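Side-chain contacts in ABC sugar transporter, periplasmic sugar binding protein (Legionella pneumophila subsp. pneumophila, PDB 3ROT), which probably binds a sugar in the periplasm and delivers it to a membrane ABC transporter: residues A[20-25]-A[38-43]; A[15-20]-A[248-253]; A[7-12]-A[55-60]; A[26-31]-A[254-259]; A[45-50]-A[72-77]. All coordinates share one frame; numbering follows the deposited sequence.

Contact 1. Residues A[20-25]-A[38-43]; sequences SLFQGA and ILAPPG
Strand 5-9, helix 16-32 and strand 35-39 form the first beta-alpha-beta unit of this periplasmic-binding-protein fold, and here F22 of the helix packs on I38 of the unit's second strand. The meeting is a CH-pi contact: the branch methyl CG2 of I38 sits over one face of the F22 ring, 3.7 Å from its centroid and 18° off the ring normal, displaced toward the rim. The other arm of I38 reaches further back, where CD1 lies 3.7 Å from F22 CB, at the root of the phenyl group. One isoleucine therefore covers both the ring and its stem. Its chi1 of -60° sets CG1 anti to the carbonyl carbon and CG2 anti to the backbone N, which spreads the two arms along the phenylalanine. F22 itself points from the helix toward the strand, and no hydrogen bond crosses between 20-25 and 38-43; the join is wholly apolar. L8 of strand 5-9 and T10 also touch F22, so the ring fills the layer between helix and sheet. N173 of the second subunit packs against both F22 and I38. Past the strand end, the methyl CB of A40 approaches the far end of the ring obliquely, 4.2 Å from F22 CZ.

Contact 2. Residues A[15-20]-A[248-253]; sequences DPYWTS and FLMGYL
Y17 and M250, a selenomethionine, meet through the phenol oxygen and the end of the selenoether chain. Y17 OH lies 3.3 Å from M250 CE and 3.5 Å from M250 SE, and the two side chains cross at about a right angle. With chi1 at 169°, the tyrosine ring swings away from its own backbone N and its hydroxyl is carried across to helix 247-264. M250 leaves its helix extended, then bends at chi3 (-62°), a turn that brings the terminal methyl beside the tyrosine oxygen. That oxygen also has a weak hydrogen bond to D93. A glycerol, probably from the crystallisation liquor, lies about 4 Å from the Y17 side chain, consistent with a place at the cleft where relatives bind sugar.

One turn on, the backbones come close: the carbonyl S20 O receives a CA-H...O contact from F248, 3.5 Å to F248 CA. S20 OG stands 3.9 Å from F248 CB, while the F248 ring packs on Q23 of its own chain and on R212 of the second subunit. A water accepts from F248 N at 3.2 Å and is weakly bonded to S20 OG. With no direct hydrogen bond between 15-20 and 248-253, packing, a CA-H...O contact and one weak water bridge join these helix starts.

Contact 3. Residues A[7-12]-A[55-60]; sequences YLITHG and ESALAT
The ring of Y7 lies under the methyl of A57, a CH-pi contact between strand 5-9 and helix 47-59 on one face of the six-stranded parallel sheet. A57 CB stands 3.8 Å from the centroid of the Y7 ring and 9° off its normal, almost squarely over the middle. Two residues on, on the same side of the strand, I9 sends CD1 to the same methyl, 4.0 Å from A57 CB, so tyrosine and isoleucine share one alanine.

At the outer end of the ring the contact turns polar. T60 OG1 lies at the ring's edge, near its plane, and accepts a hydrogen bond from Y7 OH at 3.2 Å. T60 OG1 in turn donates to A57 O, 2.5 Å away and in the carbonyl plane. The two hydroxyls thus form a short hydrogen-bonded chain from Y7 to the last turn of the helix. The chi1 of 65° puts T60 OG1 between its own backbone N and carbonyl carbon, turned back toward that turn.

Further out, I65 of the neighbouring strand 64-67 touches Y7, I9 and A57, and P62 also packs on the tyrosine. Y7 OH has a weak hydrogen bond with K5 as well. A57 O takes a second donor at the helix end, the backbone T60 N, at 3.0 Å.

Contact 4. Residues A[26-31]-A[254-259]; sequences KKAAEE and SITQLV
A28 and I255 carry the apolar part of this helix-helix contact. The methyl A28 CB points at the other helix and comes to 4.0 Å from I255 CB; the isoleucine's branch methyl CG2 reaches past it, to 4.1 Å from the backbone A29 N. A chi1 of -68° sets that CG2 anti to the isoleucine's own nitrogen, alongside 26-31, while I255 also packs on A25 and on L36 of strand 35-39.

No hydrogen bond joins 26-31 to 254-259. T256 OG1 lies 3.9 Å from A28 CB, but its hydrogen bond is with Y252 O, one turn back in its own helix. On the flank, K27 NZ and E31 OE2 make a weak salt bridge of 3.3 Å, and E31 OE2 also bonds to Y252 OH, linking the two helices just before 254-259.

The axes of the two segments approach to 8.8 Å at 37°, with the small A28 facing the other helix. This is a roughly co-directional pairing of helices 16-32 and 247-264, side by side on one face of the parallel sheet in an alpha/beta domain.

Contact 5. Residues A[45-50]-A[72-77]; sequences NDVPKQ and DTAFSK
The first turn of helix 47-59 faces the loop that leads into helix 76-85, with V47 and A74 nearest at 7.2 Å between CA atoms. V47 uses its CG1 branch twice. V47 CG1 presses on A74 CB at 3.3 Å, tighter than usual for two carbons, and stands 3.7 Å from F75 CZ. One turn later Q50 crosses the end of the F75 ring at about a right angle: Q50 CG is 3.4 Å from F75 CE1, and the amide plane is turned 73° from the ring plane. Both elements follow strands of the N-terminal parallel sheet, so the contact sits beyond the C-terminal ends of strands 35-39 and 64-67. Q50 extends fully beyond CG, its chi1 of 166° directing it inward, where its NE2 donates to T68 OG1. The other amide atom, Q50 OE1, is buried without a hydrogen-bonding partner, 3.2 Å from F75 CZ. F75 is packed further by V51 and I54 of the same helix 47-59 and by P70.

How the contacts relate
Contacts 1, 2 and 4 all use helix 16-32. Contact 2 and contact 4 follow one another along its pairing with helix 247-264, centres 12 Å apart, joined by Y252 OH and E31 OE2 at 2.9 Å; contact 1, its centre 8 Å from that of contact 2, is where the same helix meets the sheet. Contacts 3 and 5 share helix 47-59, across the sheet, with centres 11 Å apart and Q50 packed on H11. Backbone bonds between strands 5-9 and 35-39 tie contact 1 to contact 3. Glycerol, probably from the crystallisation liquor, bonds to H11 NE2 at the far end of 7-12 and lies near Y17 of contact 2, consistent with the sugar cleft. The centre of contact 4 lies about 21 Å from the centre of the chain.

Contact 1. Residues A[20-25]-A[38-43]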
# COMPACT_ATOMS: atom_id res chain seq x y z
N SER A 20 -10.54 -0.79 -7.21
CA SER A 20 -11.37 -0.18 -8.23
C SER A 20 -12.01 -1.30 -9.06
O SER A 20 -13.18 -1.25 -9.40
CB SER A 20 -10.51 0.74 -9.11
OG SER A 20 -11.29 1.34 -10.11
N LEU A 21 -11.22 -2.32 -9.36
CA LEU A 21 -11.71 -3.46 -10.11
C LEU A 21 -12.77 -4.19 -9.27
O LEU A 21 -13.84 -4.57 -9.77
CB LEU A 21 -10.58 -4.43 -10.42
CG LEU A 21 -11.04 -5.70 -11.15
CD1 LEU A 21 -11.25 -5.35 -12.60
CD2 LEU A 21 -10.01 -6.81 -11.00
N PHE A 22 -12.46 -4.39 -8.00
CA PHE A 22 -13.37 -5.08 -7.09
C PHE A 22 -14.72 -4.37 -6.94
O PHE A 22 -15.77 -5.02 -6.92
CB PHE A 22 -12.73 -5.22 -5.70
CG PHE A 22 -11.47 -6.06 -5.67
CD1 PHE A 22 -11.22 -7.02 -6.65
CD2 PHE A 22 -10.56 -5.91 -4.63
CE1 PHE A 22 -10.08 -7.83 -6.59
CE2 PHE A 22 -9.42 -6.72 -4.56
CZ PHE A 22 -9.18 -7.68 -5.54
N GLN A 23 -14.69 -3.05 -6.82
CA GLN A 23 -15.92 -2.28 -6.67
C GLN A 23 -16.80 -2.40 -7.90
O GLN A 23 -18.02 -2.51 -7.78
CB GLN A 23 -15.60 -0.81 -6.37
CG GLN A 23 -16.83 0.07 -6.22
CD GLN A 23 -17.86 -0.47 -5.22
OE1 GLN A 23 -19.04 -0.12 -5.29
NE2 GLN A 23 -17.41 -1.29 -4.27
N GLY A 24 -16.20 -2.38 -9.09
CA GLY A 24 -16.97 -2.53 -10.31
C GLY A 24 -17.66 -3.89 -10.35
O GLY A 24 -18.82 -4.01 -10.77
N ALA A 25 -16.94 -4.92 -9.92
CA ALA A 25 -17.48 -6.27 -9.91
C ALA A 25 -18.62 -6.37 -8.88
O ALA A 25 -19.68 -6.94 -9.18
CB ALA A 25 -16.38 -7.26 -9.58
N ILE A 38 -14.73 -12.51 -3.52
CA ILE A 38 -13.47 -12.06 -4.10
C ILE A 38 -12.32 -12.72 -3.35
O ILE A 38 -12.23 -12.63 -2.12
CB ILE A 38 -13.33 -10.51 -4.00
CG1 ILE A 38 -14.48 -9.85 -4.78
CG2 ILE A 38 -11.98 -10.06 -4.56
CD1 ILE A 38 -14.40 -8.35 -4.82
N LEU A 39 -11.44 -13.39 -4.10
CA LEU A 39 -10.29 -14.08 -3.53
C LEU A 39 -9.00 -13.50 -4.10
O LEU A 39 -8.81 -13.45 -5.32
CB LEU A 39 -10.36 -15.58 -3.86
CG LEU A 39 -11.59 -16.34 -3.34
CD1 LEU A 39 -11.50 -17.80 -3.78
CD2 LEU A 39 -11.65 -16.24 -1.81
N ALA A 40 -8.12 -13.05 -3.21
CA ALA A 40 -6.85 -12.46 -3.61
C ALA A 40 -5.85 -12.56 -2.46
O ALA A 40 -6.19 -12.27 -1.31
CB ALA A 40 -7.06 -11.00 -4.01
N PRO A 41 -4.60 -12.96 -2.76
CA PRO A 41 -3.55 -13.09 -1.75
C PRO A 41 -3.36 -11.79 -0.97
O PRO A 41 -3.47 -10.71 -1.53
CB PRO A 41 -2.32 -13.45 -2.57
CG PRO A 41 -2.90 -14.19 -3.73
CD PRO A 41 -4.08 -13.32 -4.09
N PRO A 42 -3.06 -11.89 0.33
CA PRO A 42 -2.85 -10.73 1.20
C PRO A 42 -1.75 -9.78 0.73
O PRO A 42 -1.75 -8.60 1.08
CB PRO A 42 -2.53 -11.36 2.55
CG PRO A 42 -3.22 -12.69 2.49
CD PRO A 42 -2.90 -13.14 1.09
N GLY A 43 -0.81 -10.30 -0.05
CA GLY A 43 0.29 -9.48 -0.53
C GLY A 43 -0.01 -8.74 -1.82
O GLY A 43 -1.13 -8.25 -2.03

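Contact 2. Residues A[15-20]-A[248-253]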
# COMPACT_ATOMS: atom_id res chain seq x y z
N ASP A 15 -2.67 -2.95 -4.35
CA ASP A 15 -2.66 -1.85 -5.31
C ASP A 15 -4.08 -1.25 -5.36
O ASP A 15 -5.05 -1.98 -5.51
CB ASP A 15 -2.29 -2.40 -6.69
CG ASP A 15 -1.94 -1.32 -7.69
OD1 ASP A 15 -2.52 -0.21 -7.61
OD2 ASP A 15 -1.09 -1.58 -8.57
N PRO A 16 -4.20 0.09 -5.23
CA PRO A 16 -5.50 0.77 -5.27
C PRO A 16 -6.26 0.39 -6.55
O PRO A 16 -7.49 0.55 -6.63
CB PRO A 16 -5.12 2.24 -5.25
CG PRO A 16 -3.92 2.24 -4.38
CD PRO A 16 -3.13 1.04 -4.88
N TYR A 17 -5.51 -0.09 -7.54
CA TYR A 17 -6.05 -0.53 -8.82
C TYR A 17 -7.07 -1.64 -8.63
O TYR A 17 -8.11 -1.67 -9.29
CB TYR A 17 -4.91 -1.06 -9.69
CG TYR A 17 -5.36 -1.78 -10.94
CD1 TYR A 17 -5.71 -1.07 -12.08
CD2 TYR A 17 -5.40 -3.18 -10.99
CE1 TYR A 17 -6.08 -1.72 -13.25
CE2 TYR A 17 -5.77 -3.84 -12.16
CZ TYR A 17 -6.11 -3.10 -13.29
OH TYR A 17 -6.46 -3.74 -14.46
N TRP A 18 -6.74 -2.57 -7.74
CA TRP A 18 -7.61 -3.70 -7.46
C TRP A 18 -8.93 -3.29 -6.81
O TRP A 18 -9.98 -3.77 -7.22
CB TRP A 18 -6.90 -4.71 -6.56
CG TRP A 18 -5.68 -5.31 -7.18
CD1 TRP A 18 -4.40 -5.24 -6.71
CD2 TRP A 18 -5.62 -6.07 -8.40
NE1 TRP A 18 -3.55 -5.91 -7.55
CE2 TRP A 18 -4.27 -6.42 -8.60
CE3 TRP A 18 -6.58 -6.48 -9.34
CZ2 TRP A 18 -3.84 -7.18 -9.70
CZ3 TRP A 18 -6.16 -7.24 -10.44
CH2 TRP A 18 -4.80 -7.58 -10.61
N THR A 19 -8.88 -2.42 -5.81
CA THR A 19 -10.11 -2.01 -5.15
C THR A 19 -11.08 -1.38 -6.15
O THR A 19 -12.30 -1.45 -5.97
CB THR A 19 -9.82 -1.03 -3.99
OG1 THR A 19 -8.94 0.01 -4.43
CG2 THR A 19 -9.17 -1.75 -2.83
N SER A 20 -10.54 -0.79 -7.21
CA SER A 20 -11.37 -0.18 -8.23
C SER A 20 -12.01 -1.30 -9.06
O SER A 20 -13.18 -1.25 -9.40
CB SER A 20 -10.51 0.74 -9.11
OG SER A 20 -11.29 1.34 -10.11
N PHE A 248 -12.61 -0.36 -13.09
CA PHE A 248 -14.01 -0.41 -12.65
C PHE A 248 -14.87 -1.05 -13.74
O PHE A 248 -15.69 -1.93 -13.48
CB PHE A 248 -14.53 0.99 -12.33
CG PHE A 248 -15.94 1.02 -11.82
CD1 PHE A 248 -16.20 1.11 -10.45
CD2 PHE A 248 -17.02 0.92 -12.70
CE1 PHE A 248 -17.51 1.11 -9.97
CE2 PHE A 248 -18.33 0.91 -12.23
CZ PHE A 248 -18.58 1.00 -10.86
N LEU A 249 -14.67 -0.58 -14.98
CA LEU A 249 -15.40 -1.08 -16.14
C LEU A 249 -15.09 -2.57 -16.35
O LEU A 249 -15.99 -3.37 -16.64
CB LEU A 249 -14.99 -0.29 -17.39
CG LEU A 249 -15.77 -0.61 -18.67
CD1 LEU A 249 -17.24 -0.24 -18.48
CD2 LEU A 249 -15.18 0.18 -19.84
N MSE A 250 -13.82 -2.91 -16.19
CA MSE A 250 -13.34 -4.28 -16.35
C MSE A 250 -14.12 -5.15 -15.36
O MSE A 250 -14.69 -6.17 -15.73
CB MSE A 250 -11.85 -4.32 -16.01
CG MSE A 250 -11.04 -5.45 -16.63
SE MSE A 250 -9.17 -5.29 -16.09
CE MSE A 250 -8.75 -3.60 -16.84
N GLY A 251 -14.14 -4.72 -14.10
CA GLY A 251 -14.85 -5.46 -13.08
C GLY A 251 -16.33 -5.60 -13.39
O GLY A 251 -16.86 -6.71 -13.45
N TYR A 252 -17.00 -4.47 -13.59
CA TYR A 252 -18.44 -4.44 -13.87
C TYR A 252 -18.81 -5.33 -15.06
O TYR A 252 -19.69 -6.19 -14.95
CB TYR A 252 -18.88 -3.00 -14.17
CG TYR A 252 -20.37 -2.80 -14.14
CD1 TYR A 252 -21.01 -2.33 -12.99
CD2 TYR A 252 -21.16 -3.16 -15.24
CE1 TYR A 252 -22.40 -2.22 -12.93
CE2 TYR A 252 -22.55 -3.05 -15.18
CZ TYR A 252 -23.16 -2.59 -14.03
OH TYR A 252 -24.53 -2.53 -13.97
N LEU A 253 -18.15 -5.11 -16.18
CA LEU A 253 -18.44 -5.88 -17.37
C LEU A 253 -18.13 -7.37 -17.30
O LEU A 253 -18.83 -8.16 -17.92
CB LEU A 253 -17.73 -5.26 -18.59
CG LEU A 253 -18.36 -3.96 -19.10
CD1 LEU A 253 -17.58 -3.47 -20.33
CD2 LEU A 253 -19.83 -4.22 -19.46
O HOH W 1 -11.73 2.74 -13.29

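Contact 3. Residues A[7-12]-A[55-60]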
# COMPACT_ATOMS: atom_id res chain seq x y z
N TYR A 7 -17.22 -15.92 -8.60
CA TYR A 7 -15.92 -15.65 -8.00
C TYR A 7 -15.08 -14.71 -8.85
O TYR A 7 -15.10 -14.78 -10.08
CB TYR A 7 -15.12 -16.95 -7.82
CG TYR A 7 -15.58 -17.85 -6.70
CD1 TYR A 7 -15.19 -17.62 -5.38
CD2 TYR A 7 -16.37 -18.97 -6.97
CE1 TYR A 7 -15.58 -18.48 -4.36
CE2 TYR A 7 -16.77 -19.83 -5.95
CZ TYR A 7 -16.36 -19.58 -4.65
OH TYR A 7 -16.73 -20.45 -3.65
N LEU A 8 -14.35 -13.82 -8.18
CA LEU A 8 -13.43 -12.91 -8.85
C LEU A 8 -12.10 -13.20 -8.16
O LEU A 8 -11.93 -12.92 -6.98
CB LEU A 8 -13.83 -11.44 -8.64
CG LEU A 8 -12.80 -10.38 -9.09
CD1 LEU A 8 -12.28 -10.69 -10.49
CD2 LEU A 8 -13.44 -8.99 -9.05
N ILE A 9 -11.18 -13.80 -8.89
CA ILE A 9 -9.90 -14.17 -8.32
C ILE A 9 -8.75 -13.41 -8.97
O ILE A 9 -8.67 -13.31 -10.19
CB ILE A 9 -9.71 -15.70 -8.46
CG1 ILE A 9 -10.95 -16.41 -7.91
CG2 ILE A 9 -8.45 -16.14 -7.72
CD1 ILE A 9 -10.97 -17.92 -8.02
N THR A 10 -7.87 -12.84 -8.14
CA THR A 10 -6.72 -12.10 -8.65
C THR A 10 -5.44 -12.50 -7.94
O THR A 10 -5.45 -13.29 -7.00
CB THR A 10 -6.91 -10.56 -8.49
OG1 THR A 10 -6.95 -10.21 -7.10
CG2 THR A 10 -8.21 -10.12 -9.16
N HIS A 11 -4.32 -11.97 -8.42
CA HIS A 11 -3.02 -12.28 -7.85
C HIS A 11 -2.54 -11.21 -6.88
O HIS A 11 -1.44 -11.30 -6.33
CB HIS A 11 -1.98 -12.45 -8.97
CG HIS A 11 -1.95 -11.31 -9.94
ND1 HIS A 11 -2.76 -11.24 -11.05
CD2 HIS A 11 -1.23 -10.16 -9.92
CE1 HIS A 11 -2.54 -10.10 -11.69
NE2 HIS A 11 -1.62 -9.43 -11.02
N GLY A 12 -3.35 -10.18 -6.66
CA GLY A 12 -2.98 -9.12 -5.75
C GLY A 12 -4.20 -8.37 -5.24
O GLY A 12 -5.28 -8.47 -5.83
N GLU A 55 -8.66 -23.41 -7.30
CA GLU A 55 -8.92 -24.82 -7.05
C GLU A 55 -10.06 -25.01 -6.04
O GLU A 55 -10.99 -25.78 -6.28
CB GLU A 55 -7.64 -25.48 -6.54
CG GLU A 55 -7.28 -26.80 -7.22
CD GLU A 55 -7.24 -26.71 -8.73
OE1 GLU A 55 -8.31 -26.74 -9.37
OE2 GLU A 55 -6.13 -26.60 -9.30
N SER A 56 -10.00 -24.30 -4.92
CA SER A 56 -11.05 -24.43 -3.93
C SER A 56 -12.36 -23.85 -4.45
O SER A 56 -13.44 -24.30 -4.08
CB SER A 56 -10.65 -23.74 -2.61
OG SER A 56 -10.28 -22.39 -2.81
N ALA A 57 -12.28 -22.85 -5.33
CA ALA A 57 -13.48 -22.26 -5.90
C ALA A 57 -14.18 -23.30 -6.77
O ALA A 57 -15.40 -23.46 -6.70
CB ALA A 57 -13.13 -21.03 -6.72
N LEU A 58 -13.40 -24.01 -7.59
CA LEU A 58 -13.93 -25.04 -8.48
C LEU A 58 -14.72 -26.11 -7.75
O LEU A 58 -15.74 -26.57 -8.24
CB LEU A 58 -12.80 -25.71 -9.27
CG LEU A 58 -12.02 -24.85 -10.26
CD1 LEU A 58 -10.95 -25.68 -10.95
CD2 LEU A 58 -12.98 -24.29 -11.29
N ALA A 59 -14.23 -26.50 -6.57
CA ALA A 59 -14.88 -27.53 -5.77
C ALA A 59 -16.33 -27.18 -5.42
O ALA A 59 -17.16 -28.07 -5.23
CB ALA A 59 -14.09 -27.78 -4.49
N THR A 60 -16.62 -25.89 -5.33
CA THR A 60 -17.96 -25.44 -4.98
C THR A 60 -18.91 -25.38 -6.17
O THR A 60 -20.08 -25.05 -6.01
CB THR A 60 -17.93 -24.04 -4.33
OG1 THR A 60 -17.48 -23.08 -5.29
CG2 THR A 60 -17.01 -24.03 -3.12

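Contact 4. Residues A[26-31]-A[254-259]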
# COMPACT_ATOMS: atom_id res chain seq x y z
N LYS A 26 -18.40 -5.82 -7.69
CA LYS A 26 -19.40 -5.82 -6.62
C LYS A 26 -20.66 -5.04 -7.00
O LYS A 26 -21.78 -5.45 -6.66
CB LYS A 26 -18.78 -5.24 -5.34
CG LYS A 26 -17.61 -6.05 -4.81
CD LYS A 26 -17.15 -5.59 -3.43
CE LYS A 26 -16.71 -4.14 -3.43
NZ LYS A 26 -16.12 -3.74 -2.12
N LYS A 27 -20.47 -3.91 -7.67
CA LYS A 27 -21.59 -3.08 -8.10
C LYS A 27 -22.44 -3.86 -9.10
O LYS A 27 -23.67 -3.82 -9.05
CB LYS A 27 -21.07 -1.78 -8.73
CG LYS A 27 -22.18 -0.79 -9.07
CD LYS A 27 -22.91 -0.36 -7.80
CE LYS A 27 -24.39 -0.17 -8.06
NZ LYS A 27 -24.65 0.86 -9.12
N ALA A 28 -21.78 -4.56 -10.02
CA ALA A 28 -22.47 -5.36 -11.01
C ALA A 28 -23.21 -6.49 -10.30
O ALA A 28 -24.36 -6.78 -10.62
CB ALA A 28 -21.48 -5.92 -12.01
N ALA A 29 -22.54 -7.13 -9.34
CA ALA A 29 -23.16 -8.21 -8.59
C ALA A 29 -24.43 -7.71 -7.91
O ALA A 29 -25.47 -8.37 -7.94
CB ALA A 29 -22.18 -8.73 -7.54
N GLU A 30 -24.34 -6.53 -7.30
CA GLU A 30 -25.47 -5.93 -6.61
C GLU A 30 -26.66 -5.64 -7.50
O GLU A 30 -27.78 -5.99 -7.16
CB GLU A 30 -25.05 -4.63 -5.91
CG GLU A 30 -24.34 -4.85 -4.59
CD GLU A 30 -23.92 -3.55 -3.93
OE1 GLU A 30 -22.92 -2.94 -4.38
OE2 GLU A 30 -24.61 -3.14 -2.96
N GLU A 31 -26.42 -5.02 -8.66
CA GLU A 31 -27.50 -4.68 -9.58
C GLU A 31 -28.12 -5.91 -10.24
O GLU A 31 -29.30 -5.91 -10.57
CB GLU A 31 -27.01 -3.73 -10.67
CG GLU A 31 -26.32 -2.49 -10.12
CD GLU A 31 -26.46 -1.30 -11.05
OE1 GLU A 31 -27.57 -0.73 -11.11
OE2 GLU A 31 -25.45 -0.95 -11.72
N SER A 254 -17.10 -7.77 -16.56
CA SER A 254 -16.79 -9.20 -16.48
C SER A 254 -17.88 -9.96 -15.70
O SER A 254 -18.33 -11.02 -16.13
CB SER A 254 -15.41 -9.44 -15.86
OG SER A 254 -15.40 -9.29 -14.46
N ILE A 255 -18.34 -9.42 -14.58
CA ILE A 255 -19.39 -10.11 -13.82
C ILE A 255 -20.69 -10.10 -14.63
O ILE A 255 -21.44 -11.08 -14.65
CB ILE A 255 -19.64 -9.43 -12.44
CG1 ILE A 255 -18.43 -9.64 -11.52
CG2 ILE A 255 -20.89 -10.01 -11.78
CD1 ILE A 255 -17.99 -11.09 -11.39
N THR A 256 -20.95 -8.97 -15.31
CA THR A 256 -22.15 -8.83 -16.12
C THR A 256 -22.22 -9.90 -17.20
O THR A 256 -23.28 -10.50 -17.42
CB THR A 256 -22.22 -7.42 -16.78
OG1 THR A 256 -22.37 -6.43 -15.77
CG2 THR A 256 -23.40 -7.32 -17.76
N GLN A 257 -21.11 -10.16 -17.88
CA GLN A 257 -21.13 -11.18 -18.93
C GLN A 257 -21.31 -12.58 -18.38
O GLN A 257 -22.01 -13.40 -18.98
CB GLN A 257 -19.84 -11.13 -19.76
CG GLN A 257 -19.64 -9.84 -20.55
CD GLN A 257 -18.91 -10.07 -21.87
OE1 GLN A 257 -19.50 -10.49 -22.86
NE2 GLN A 257 -17.60 -9.81 -21.87
N LEU A 258 -20.68 -12.87 -17.24
CA LEU A 258 -20.80 -14.18 -16.65
C LEU A 258 -22.26 -14.45 -16.33
O LEU A 258 -22.75 -15.56 -16.55
CB LEU A 258 -19.95 -14.30 -15.37
CG LEU A 258 -18.45 -14.53 -15.56
CD1 LEU A 258 -17.75 -14.47 -14.21
CD2 LEU A 258 -18.22 -15.88 -16.23
N VAL A 259 -22.96 -13.43 -15.84
CA VAL A 259 -24.37 -13.56 -15.48
C VAL A 259 -25.27 -13.68 -16.71
O VAL A 259 -26.11 -14.58 -16.77
CB VAL A 259 -24.84 -12.37 -14.62
CG1 VAL A 259 -26.36 -12.46 -14.38
CG2 VAL A 259 -24.10 -12.36 -13.29

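Contact 5. Residues A[45-50]-A[72-77]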
# COMPACT_ATOMS: atom_id res chain seq x y z
N ASN A 45 1.46 -10.14 -4.75
CA ASN A 45 1.75 -11.19 -5.72
C ASN A 45 2.05 -12.54 -5.08
O ASN A 45 3.05 -12.69 -4.38
CB ASN A 45 2.92 -10.77 -6.61
CG ASN A 45 3.52 -11.94 -7.37
OD1 ASN A 45 2.80 -12.74 -7.98
ND2 ASN A 45 4.84 -12.05 -7.33
N ASP A 46 1.18 -13.51 -5.33
CA ASP A 46 1.33 -14.87 -4.79
C ASP A 46 0.57 -15.84 -5.71
O ASP A 46 -0.61 -16.09 -5.50
CB ASP A 46 0.74 -14.94 -3.38
CG ASP A 46 1.15 -16.20 -2.64
OD1 ASP A 46 1.05 -17.30 -3.22
OD2 ASP A 46 1.57 -16.09 -1.47
N VAL A 47 1.27 -16.38 -6.70
CA VAL A 47 0.68 -17.31 -7.67
C VAL A 47 0.15 -18.62 -7.09
O VAL A 47 -1.03 -18.94 -7.24
CB VAL A 47 1.68 -17.64 -8.80
CG1 VAL A 47 1.04 -18.60 -9.80
CG2 VAL A 47 2.11 -16.36 -9.51
N PRO A 48 1.01 -19.40 -6.43
CA PRO A 48 0.54 -20.67 -5.86
C PRO A 48 -0.71 -20.49 -4.99
O PRO A 48 -1.62 -21.31 -5.01
CB PRO A 48 1.76 -21.17 -5.08
CG PRO A 48 2.51 -19.92 -4.74
CD PRO A 48 2.40 -19.12 -6.01
N LYS A 49 -0.75 -19.40 -4.23
CA LYS A 49 -1.91 -19.10 -3.39
C LYS A 49 -3.14 -18.90 -4.28
O LYS A 49 -4.22 -19.42 -3.99
CB LYS A 49 -1.65 -17.85 -2.57
CG LYS A 49 -2.74 -17.52 -1.58
CD LYS A 49 -3.02 -18.69 -0.67
CE LYS A 49 -3.64 -18.22 0.64
NZ LYS A 49 -2.72 -17.26 1.33
N GLN A 50 -2.97 -18.13 -5.35
CA GLN A 50 -4.06 -17.88 -6.28
C GLN A 50 -4.53 -19.18 -6.91
O GLN A 50 -5.72 -19.39 -7.11
CB GLN A 50 -3.64 -16.88 -7.37
CG GLN A 50 -4.62 -16.84 -8.55
CD GLN A 50 -4.33 -15.73 -9.54
OE1 GLN A 50 -3.19 -15.33 -9.73
NE2 GLN A 50 -5.38 -15.24 -10.20
N ASP A 72 1.98 -18.31 -17.76
CA ASP A 72 1.66 -19.19 -18.88
C ASP A 72 1.62 -20.66 -18.46
O ASP A 72 1.12 -21.50 -19.21
CB ASP A 72 2.67 -19.03 -20.02
CG ASP A 72 2.50 -17.73 -20.79
OD1 ASP A 72 1.38 -17.47 -21.29
OD2 ASP A 72 3.48 -16.97 -20.91
N THR A 73 2.11 -20.97 -17.26
CA THR A 73 2.15 -22.36 -16.79
C THR A 73 1.41 -22.68 -15.48
O THR A 73 0.78 -23.73 -15.36
CB THR A 73 3.62 -22.83 -16.63
OG1 THR A 73 4.34 -21.88 -15.84
CG2 THR A 73 4.28 -22.97 -17.98
N ALA A 74 1.52 -21.79 -14.51
CA ALA A 74 0.91 -21.98 -13.20
C ALA A 74 -0.58 -22.35 -13.16
O ALA A 74 -1.00 -23.15 -12.33
CB ALA A 74 1.13 -20.74 -12.34
N PHE A 75 -1.36 -21.78 -14.07
CA PHE A 75 -2.81 -22.01 -14.07
C PHE A 75 -3.39 -23.06 -15.03
O PHE A 75 -4.57 -23.41 -14.92
CB PHE A 75 -3.50 -20.67 -14.30
CG PHE A 75 -3.07 -19.61 -13.33
CD1 PHE A 75 -3.65 -19.53 -12.07
CD2 PHE A 75 -2.01 -18.76 -13.64
CE1 PHE A 75 -3.19 -18.61 -11.14
CE2 PHE A 75 -1.54 -17.84 -12.72
CZ PHE A 75 -2.13 -17.76 -11.45
N SER A 76 -2.56 -23.58 -15.93
CA SER A 76 -3.00 -24.56 -16.92
C SER A 76 -3.92 -25.67 -16.40
O SER A 76 -5.04 -25.83 -16.88
CB SER A 76 -1.79 -25.20 -17.59
OG SER A 76 -0.97 -24.19 -18.15
N LYS A 77 -3.43 -26.43 -15.44
CA LYS A 77 -4.20 -27.54 -14.89
C LYS A 77 -5.53 -27.09 -14.31
O LYS A 77 -6.56 -27.73 -14.54
CB LYS A 77 -3.39 -28.25 -13.81
CG LYS A 77 -3.81 -29.68 -13.59
CD LYS A 77 -2.66 -30.63 -13.91
CE LYS A 77 -2.11 -30.38 -15.30
NZ LYS A 77 -0.92 -31.24 -15.59